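Local coordinates for protein SAM dependent methyltransferase (Agrobacterium tumefaciens, PDB 2IGT) that probably transfers a methyl group from bound S-adenosylmethionine to an acceptor molecule, at residues A[294-306]-A[317-330]. Numbering follows the deposited sequence.
Sequences AGGVVASGELVIR and RVLSTSLFSRWEPK. With ACY (acetic acid), chain H.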
loop_
_atom_site.group_PDB
_atom_site.type_symbol
_atom_site.label_atom_id
_atom_site.label_comp_id
_atom_site.label_asym_id
_atom_site.label_seq_id
_atom_site.Cartn_x
_atom_site.Cartn_y
_atom_site.Cartn_z
ATOM N N ALA A 294 -28.299 25.604 22.067
ATOM C CA ALA A 294 -27.706 24.922 23.226
ATOM C C ALA A 294 -27.235 25.874 24.346
ATOM O O ALA A 294 -26.808 25.431 25.409
ATOM C CB ALA A 294 -26.557 24.019 22.769
ATOM N N GLY A 295 -27.338 27.178 24.118
ATOM C CA GLY A 295 -26.791 28.166 25.046
ATOM C C GLY A 295 -25.265 28.124 25.128
ATOM O O GLY A 295 -24.590 27.601 24.239
ATOM N N GLY A 296 -24.727 28.680 26.211
ATOM C CA GLY A 296 -23.292 28.670 26.451
ATOM C C GLY A 296 -22.502 29.613 25.552
ATOM O O GLY A 296 -23.014 30.631 25.092
ATOM N N VAL A 297 -21.237 29.277 25.321
ATOM C CA VAL A 297 -20.312 30.183 24.631
ATOM C C VAL A 297 -19.323 29.390 23.783
ATOM O O VAL A 297 -18.883 28.303 24.180
ATOM C CB VAL A 297 -19.559 31.110 25.629
ATOM C CG1 VAL A 297 -18.767 30.282 26.630
ATOM C CG2 VAL A 297 -18.638 32.126 24.911
ATOM N N VAL A 298 -19.000 29.948 22.613
ATOM C CA VAL A 298 -18.015 29.371 21.719
ATOM C C VAL A 298 -16.836 30.333 21.645
ATOM O O VAL A 298 -16.991 31.521 21.270
ATOM C CB VAL A 298 -18.608 29.093 20.285
ATOM C CG1 VAL A 298 -17.524 28.525 19.357
ATOM C CG2 VAL A 298 -19.776 28.112 20.397
ATOM N N ALA A 299 -15.662 29.846 22.035
ATOM C CA ALA A 299 -14.436 30.625 21.931
ATOM C C ALA A 299 -13.587 29.962 20.858
ATOM O O ALA A 299 -13.402 28.727 20.884
ATOM C CB ALA A 299 -13.681 30.653 23.293
ATOM N N SER A 300 -13.062 30.761 19.922
ATOM C CA SER A 300 -12.253 30.204 18.828
ATOM C C SER A 300 -11.073 31.093 18.472
ATOM O O SER A 300 -11.099 32.296 18.743
ATOM C CB SER A 300 -13.119 30.019 17.581
ATOM O OG SER A 300 -14.350 29.397 17.917
ATOM N N GLY A 301 -10.073 30.512 17.809
ATOM C CA GLY A 301 -8.899 31.291 17.396
ATOM C C GLY A 301 -7.760 30.373 17.004
ATOM O O GLY A 301 -7.985 29.276 16.471
ATOM N N GLU A 302 -6.535 30.821 17.290
ATOM C CA GLU A 302 -5.335 30.063 16.964
ATOM C C GLU A 302 -4.640 29.677 18.265
ATOM O O GLU A 302 -4.720 30.403 19.258
ATOM C CB GLU A 302 -4.409 30.876 16.038
ATOM C CG GLU A 302 -5.052 31.060 14.666
ATOM C CD GLU A 302 -4.200 31.762 13.637
ATOM O OE1 GLU A 302 -2.993 32.002 13.887
ATOM O OE2 GLU A 302 -4.771 32.065 12.562
ATOM N N LEU A 303 -4.010 28.510 18.244
ATOM C CA LEU A 303 -3.119 28.029 19.310
ATOM C C LEU A 303 -1.677 28.235 18.828
ATOM O O LEU A 303 -1.303 27.733 17.770
ATOM C CB LEU A 303 -3.362 26.544 19.590
ATOM C CG LEU A 303 -2.406 25.859 20.574
ATOM C CD1 LEU A 303 -2.515 26.481 21.985
ATOM C CD2 LEU A 303 -2.716 24.355 20.657
ATOM N N VAL A 304 -0.886 28.971 19.615
ATOM C CA VAL A 304 0.443 29.371 19.176
ATOM C C VAL A 304 1.471 28.983 20.245
ATOM O O VAL A 304 1.129 28.791 21.436
ATOM C CB VAL A 304 0.509 30.898 18.868
ATOM C CG1 VAL A 304 -0.704 31.323 18.040
ATOM C CG2 VAL A 304 0.538 31.716 20.150
ATOM N N ILE A 305 2.713 28.831 19.796
ATOM C CA ILE A 305 3.860 28.653 20.667
ATOM C C ILE A 305 4.716 29.908 20.517
ATOM O O ILE A 305 4.965 30.375 19.399
ATOM C CB ILE A 305 4.769 27.472 20.189
ATOM C CG1 ILE A 305 4.009 26.134 20.181
ATOM C CG2 ILE A 305 6.042 27.395 21.042
ATOM C CD1 ILE A 305 4.713 25.004 19.339
ATOM N N ARG A 306 5.203 30.424 21.635
ATOM C CA ARG A 306 6.144 31.510 21.575
ATOM C C ARG A 306 7.569 30.981 21.789
ATOM O O ARG A 306 7.816 30.208 22.711
ATOM C CB ARG A 306 5.796 32.592 22.605
ATOM C CG ARG A 306 6.594 33.878 22.361
ATOM C CD ARG A 306 6.159 35.016 23.273
ATOM N NE ARG A 306 4.797 35.507 23.009
ATOM C CZ ARG A 306 4.493 36.458 22.126
ATOM N NH1 ARG A 306 5.441 37.012 21.363
ATOM N NH2 ARG A 306 3.228 36.836 21.981
ATOM N N ARG A 317 9.320 35.341 18.939
ATOM C CA ARG A 317 8.277 35.351 17.917
ATOM C C ARG A 317 7.200 34.296 18.195
ATOM O O ARG A 317 7.466 33.289 18.853
ATOM C CB ARG A 317 8.866 35.053 16.530
ATOM C CG ARG A 317 9.471 36.265 15.754
ATOM C CD ARG A 317 10.906 36.554 16.143
ATOM N NE ARG A 317 11.794 35.385 16.091
ATOM C CZ ARG A 317 12.770 35.187 15.197
ATOM N NH1 ARG A 317 13.019 36.070 14.229
ATOM N NH2 ARG A 317 13.523 34.095 15.290
ATOM N N VAL A 318 6.024 34.512 17.600
ATOM C CA VAL A 318 4.872 33.613 17.696
ATOM C C VAL A 318 4.912 32.638 16.513
ATOM O O VAL A 318 5.026 33.069 15.357
ATOM C CB VAL A 318 3.542 34.464 17.683
ATOM C CG1 VAL A 318 2.308 33.622 17.498
ATOM C CG2 VAL A 318 3.413 35.308 18.967
ATOM N N LEU A 319 4.834 31.339 16.809
ATOM C CA LEU A 319 4.630 30.307 15.812
ATOM C C LEU A 319 3.232 29.710 15.990
ATOM O O LEU A 319 2.977 28.967 16.943
ATOM C CB LEU A 319 5.676 29.200 15.921
ATOM C CG LEU A 319 5.504 28.026 14.938
ATOM C CD1 LEU A 319 5.557 28.486 13.452
ATOM C CD2 LEU A 319 6.568 26.961 15.208
ATOM N N SER A 320 2.326 30.054 15.086
ATOM C CA SER A 320 0.971 29.567 15.185
ATOM C C SER A 320 0.926 28.137 14.629
ATOM O O SER A 320 1.447 27.877 13.541
ATOM C CB SER A 320 0.042 30.493 14.416
ATOM O OG SER A 320 -1.284 30.025 14.462
ATOM N N THR A 321 0.336 27.220 15.395
ATOM C CA THR A 321 0.351 25.799 15.056
ATOM C C THR A 321 -0.978 25.257 14.495
ATOM O O THR A 321 -0.979 24.316 13.722
ATOM C CB THR A 321 0.695 24.931 16.300
ATOM O OG1 THR A 321 -0.394 24.956 17.234
ATOM C CG2 THR A 321 1.945 25.487 17.031
ATOM N N SER A 322 -2.107 25.817 14.926
ATOM C CA SER A 322 -3.372 25.132 14.698
ATOM C C SER A 322 -4.511 26.062 15.045
ATOM O O SER A 322 -4.295 27.140 15.626
ATOM C CB SER A 322 -3.476 23.857 15.582
ATOM O OG SER A 322 -3.161 24.200 16.921
ATOM N N LEU A 323 -5.711 25.646 14.642
ATOM C CA LEU A 323 -6.954 26.353 14.972
ATOM C C LEU A 323 -7.660 25.613 16.079
ATOM O O LEU A 323 -7.395 24.422 16.348
ATOM C CB LEU A 323 -7.893 26.385 13.755
ATOM C CG LEU A 323 -7.261 26.696 12.397
ATOM C CD1 LEU A 323 -8.337 26.570 11.287
ATOM C CD2 LEU A 323 -6.619 28.104 12.395
ATOM N N PHE A 324 -8.543 26.327 16.759
ATOM C CA PHE A 324 -9.390 25.669 17.747
ATOM C C PHE A 324 -10.718 26.387 17.822
ATOM O O PHE A 324 -10.829 27.586 17.514
ATOM C CB PHE A 324 -8.746 25.637 19.137
ATOM C CG PHE A 324 -8.814 26.973 19.861
ATOM C CD1 PHE A 324 -7.870 27.962 19.597
ATOM C CD2 PHE A 324 -9.832 27.241 20.774
ATOM C CE1 PHE A 324 -7.936 29.216 20.227
ATOM C CE2 PHE A 324 -9.909 28.475 21.426
ATOM C CZ PHE A 324 -8.959 29.470 21.155
ATOM N N SER A 325 -11.717 25.627 18.240
ATOM C CA SER A 325 -12.996 26.174 18.614
ATOM C C SER A 325 -13.537 25.326 19.769
ATOM O O SER A 325 -13.549 24.100 19.687
ATOM C CB SER A 325 -13.960 26.127 17.426
ATOM O OG SER A 325 -15.175 26.755 17.800
ATOM N N ARG A 326 -13.988 25.990 20.836
ATOM C CA ARG A 326 -14.443 25.313 22.031
ATOM C C ARG A 326 -15.813 25.846 22.463
ATOM O O ARG A 326 -15.981 27.054 22.708
ATOM C CB ARG A 326 -13.429 25.512 23.159
ATOM C CG ARG A 326 -13.839 24.910 24.504
ATOM C CD ARG A 326 -12.689 25.095 25.480
ATOM N NE ARG A 326 -12.581 26.510 25.809
ATOM C CZ ARG A 326 -11.459 27.153 26.090
ATOM N NH1 ARG A 326 -10.288 26.520 26.081
ATOM N NH2 ARG A 326 -11.523 28.446 26.374
ATOM N N TRP A 327 -16.780 24.936 22.532
ATOM C CA TRP A 327 -18.078 25.227 23.122
ATOM C C TRP A 327 -18.050 24.827 24.602
ATOM O O TRP A 327 -17.553 23.752 24.953
ATOM C CB TRP A 327 -19.235 24.496 22.402
ATOM C CG TRP A 327 -20.564 24.723 23.147
ATOM C CD1 TRP A 327 -21.427 25.788 23.003
ATOM C CD2 TRP A 327 -21.100 23.915 24.205
ATOM N NE1 TRP A 327 -22.493 25.658 23.880
ATOM C CE2 TRP A 327 -22.305 24.529 24.639
ATOM C CE3 TRP A 327 -20.679 22.729 24.830
ATOM C CZ2 TRP A 327 -23.095 23.988 25.658
ATOM C CZ3 TRP A 327 -21.487 22.182 25.853
ATOM C CH2 TRP A 327 -22.667 22.817 26.252
ATOM N N GLU A 328 -18.598 25.691 25.456
ATOM C CA GLU A 328 -18.757 25.400 26.876
ATOM C C GLU A 328 -20.097 25.965 27.315
ATOM O O GLU A 328 -20.537 27.004 26.770
ATOM C CB GLU A 328 -17.681 26.098 27.709
ATOM C CG GLU A 328 -16.269 25.545 27.585
ATOM C CD GLU A 328 -15.300 26.343 28.430
ATOM O OE1 GLU A 328 -14.823 27.394 27.952
ATOM O OE2 GLU A 328 -15.024 25.940 29.574
ATOM N N PRO A 329 -20.729 25.332 28.335
ATOM C CA PRO A 329 -22.010 25.849 28.800
ATOM C C PRO A 329 -21.827 27.152 29.556
ATOM O O PRO A 329 -22.811 27.877 29.767
ATOM C CB PRO A 329 -22.516 24.742 29.739
ATOM C CG PRO A 329 -21.295 24.135 30.280
ATOM C CD PRO A 329 -20.317 24.141 29.111
ATOM N N LYS A 330 -20.577 27.437 29.924
ATOM C CA LYS A 330 -20.183 28.589 30.729
ATOM C C LYS A 330 -21.336 29.398 31.313
ATOM O O LYS A 330 -21.946 28.948 32.299
ATOM C CB LYS A 330 -19.132 29.465 30.020
ATOM C CG LYS A 330 -17.681 29.067 30.380
ATOM C CD LYS A 330 -16.643 29.465 29.307
ATOM C CE LYS A 330 -15.686 30.603 29.732
ATOM N NZ LYS A 330 -16.115 31.990 29.278
HETATM C C ACY H . -7.970 28.836 28.003
HETATM O O ACY H . -7.992 27.593 28.083
HETATM O OXT ACY H . -8.898 29.526 27.513
HETATM C CH3 ACY H . -6.748 29.554 28.518
#
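Trp327 reaches across the hairpin of strands 297-306 and 318-328 to grip the turn before Val297. Its CB lies 4.2 Å from Val298 CG2, which also meets CD1 at the indole edge; NE1 gives a nearly straight bond (172°) to Gly295 O at 2.9 Å, the acceptor lying in the ring plane, and CZ2 ends near Ala294 O. Antiparallel backbone bonds then run to a classic beta bulge, where Thr321 and Ser322 both oppose Leu303; the side chain of Ser322 is about 8 Å from bound S-adenosylmethionine. Leu303 O accepts two bonds from Thr321, from N in the carbonyl plane and from OG1 (3.0 Å) above it; chi1 of 70° sets OG1 between backbone N and carbonyl carbon and turns CG2 to Ile305 CD1. Phe324 lays one ring face over the Ser300-Gly301 peptide, with Ser300 CA 4.2 Å from the ring centroid. On the opposite sheet face, Ser300 OG and Ser325 OG pair at 2.8 Å, and His284 of helix 280-290 also bonds Ser300 OG. Ser320 OG donates to Glu302 OE1 at 2.7 Å, from above the carboxylate plane. The hairpin continues the methyltransferase sheet beyond strand 268-273. Polar side chains thus reinforce the backbone pairing, and Thr321, holding Leu303 O through both N and OG1, ties down the bulge.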